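Local coordinates for protein putative sodium:solute symporter (Proteus mirabilis, PDB 5NV9) that couples the inward sodium gradient to the uptake of the sialic acid N-acetylneuraminic acid across the bacterial inner membrane, at residues W48-S53 and K271-T276. Residues are numbered along the deposited sequence; the frame is centred on the assembly and turned at random.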
loop_
_atom_site.group_PDB
_atom_site.type_symbol
_atom_site.label_atom_id
_atom_site.label_comp_id
_atom_site.label_asym_id
_atom_site.label_seq_id
_atom_site.Cartn_x
_atom_site.Cartn_y
_atom_site.Cartn_z
ATOM N N TRP A 48 -3.323 12.205 -14.378
ATOM C CA TRP A 48 -3.501 12.784 -13.058
ATOM C C TRP A 48 -4.338 11.876 -12.182
ATOM O O TRP A 48 -4.021 11.708 -11.032
ATOM C CB TRP A 48 -4.088 14.180 -13.121
ATOM C CG TRP A 48 -5.580 14.283 -13.472
ATOM C CD1 TRP A 48 -6.122 14.498 -14.703
ATOM C CD2 TRP A 48 -6.665 14.239 -12.544
ATOM N NE1 TRP A 48 -7.515 14.536 -14.612
ATOM C CE2 TRP A 48 -7.868 14.398 -13.289
ATOM C CE3 TRP A 48 -6.740 14.084 -11.144
ATOM C CZ2 TRP A 48 -9.143 14.380 -12.688
ATOM C CZ3 TRP A 48 -8.024 14.071 -10.548
ATOM C CH2 TRP A 48 -9.202 14.203 -11.328
ATOM N N ALA A 49 -5.434 11.311 -12.706
ATOM C CA ALA A 49 -6.303 10.426 -11.901
ATOM C C ALA A 49 -5.608 9.100 -11.450
ATOM O O ALA A 49 -5.729 8.601 -10.248
ATOM C CB ALA A 49 -7.564 10.109 -12.694
ATOM N N ALA A 50 -4.905 8.504 -12.397
ATOM C CA ALA A 50 -4.090 7.296 -12.082
ATOM C C ALA A 50 -3.015 7.616 -11.030
ATOM O O ALA A 50 -2.747 6.811 -10.158
ATOM C CB ALA A 50 -3.483 6.710 -13.328
ATOM N N GLY A 51 -2.444 8.806 -11.072
ATOM C CA GLY A 51 -1.419 9.197 -10.081
ATOM C C GLY A 51 -1.928 9.424 -8.679
ATOM O O GLY A 51 -1.281 9.053 -7.717
ATOM N N VAL A 52 -3.108 10.042 -8.553
ATOM C CA VAL A 52 -3.788 10.110 -7.258
ATOM C C VAL A 52 -4.195 8.702 -6.732
ATOM O O VAL A 52 -4.239 8.402 -5.507
ATOM C CB VAL A 52 -5.055 11.043 -7.296
ATOM C CG1 VAL A 52 -5.651 11.112 -5.880
ATOM C CG2 VAL A 52 -4.643 12.478 -7.744
ATOM N N SER A 53 -4.575 7.868 -7.645
ATOM C CA SER A 53 -4.969 6.496 -7.315
ATOM C C SER A 53 -3.774 5.668 -6.794
ATOM O O SER A 53 -3.959 4.794 -5.920
ATOM C CB SER A 53 -5.576 5.784 -8.557
ATOM O OG SER A 53 -5.898 4.436 -8.226
ATOM N N LYS A 271 3.740 9.460 -17.643
ATOM C CA LYS A 271 4.555 10.401 -16.886
ATOM C C LYS A 271 3.736 11.276 -15.896
ATOM O O LYS A 271 4.145 11.563 -14.738
ATOM C CB LYS A 271 5.311 11.326 -17.854
ATOM C CG LYS A 271 6.607 11.851 -17.311
ATOM C CD LYS A 271 7.129 13.088 -18.044
ATOM C CE LYS A 271 6.887 13.051 -19.524
ATOM N NZ LYS A 271 7.534 11.891 -20.197
ATOM N N ARG A 272 2.592 11.742 -16.363
ATOM C CA ARG A 272 1.713 12.483 -15.487
ATOM C C ARG A 272 1.263 11.692 -14.261
ATOM O O ARG A 272 1.106 12.284 -13.180
ATOM C CB ARG A 272 0.515 12.999 -16.286
ATOM C CG ARG A 272 0.943 14.150 -17.132
ATOM C CD ARG A 272 -0.115 14.521 -18.147
ATOM N NE ARG A 272 0.261 15.779 -18.769
ATOM C CZ ARG A 272 -0.512 16.497 -19.588
ATOM N NH1 ARG A 272 -1.732 16.070 -19.912
ATOM N NH2 ARG A 272 -0.067 17.671 -20.057
ATOM N N THR A 273 1.028 10.385 -14.426
ATOM C CA THR A 273 0.738 9.524 -13.289
ATOM C C THR A 273 1.896 9.603 -12.254
ATOM O O THR A 273 1.663 9.821 -11.043
ATOM C CB THR A 273 0.534 8.041 -13.736
ATOM O OG1 THR A 273 -0.527 7.934 -14.670
ATOM C CG2 THR A 273 0.286 7.086 -12.563
ATOM N N LEU A 274 3.138 9.408 -12.695
ATOM C CA LEU A 274 4.248 9.417 -11.716
ATOM C C LEU A 274 4.431 10.789 -11.172
ATOM O O LEU A 274 4.729 10.932 -9.978
ATOM C CB LEU A 274 5.579 8.871 -12.256
ATOM C CG LEU A 274 5.543 7.480 -12.911
ATOM C CD1 LEU A 274 6.882 7.024 -13.532
ATOM C CD2 LEU A 274 5.147 6.429 -11.919
ATOM N N ILE A 275 4.225 11.822 -11.995
ATOM C CA ILE A 275 4.467 13.203 -11.503
ATOM C C ILE A 275 3.437 13.627 -10.433
ATOM O O ILE A 275 3.795 14.177 -9.376
ATOM C CB ILE A 275 4.484 14.206 -12.644
ATOM C CG1 ILE A 275 5.784 14.015 -13.417
ATOM C CG2 ILE A 275 4.399 15.659 -12.148
ATOM C CD1 ILE A 275 5.682 14.427 -14.861
ATOM N N THR A 276 2.176 13.291 -10.686
ATOM C CA THR A 276 1.122 13.598 -9.748
ATOM C C THR A 276 1.320 12.867 -8.393
ATOM O O THR A 276 1.053 13.423 -7.306
ATOM C CB THR A 276 -0.223 13.181 -10.330
ATOM O OG1 THR A 276 -0.434 13.863 -11.560
ATOM C CG2 THR A 276 -1.318 13.535 -9.391
#
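G51 turns its bare backbone to the helix turn that carries T273 and T276, and the two threonines straddle it. G51 CA comes to 3.3 Å from T273 O, and this face of G51, which has no side chain, lets the helix axes close to 7.0 Å, crossing at -43°. T276 projects its side chain from the backbone toward helix 47-58. A chi1 of -59° sets OG1 beside the backbone N of T276 and leaves the methyl CG2 anti to it; T276 CG2 reaches across to lie 3.9 Å from V52 CG2, while T276 OG1 swings back along its own helix and sits 3.6 Å from W48 CA. T276 OG1 donates to R272 O (2.7 Å), which also accepts from T276 N on the opposite face of the carbonyl plane. In this LeuT-fold symporter the contact joins the cytoplasmic ends of two transmembrane helices, 47-58 and 267-301, the former carrying the sodium ligand A56 farther along, with L59 just past its end. A small residue with one polar and one apolar branch suits this seam, its hydroxyl satisfied within its own helix and its methyl left for packing. T273 repeats the pattern on the other flank: T273 CG2 lies 3.7 Å from G51 CA, and T273 OG1, hydrogen-bonded to E269 O, rests 3.5 Å from A50 CB. The W48 indole turns away from the seam, one face covered by A49 CB; of the side chain, CB alone touches T276. R272 likewise lends W48 little more than its CB, its guanidinium leading off to a salt bridge with E269.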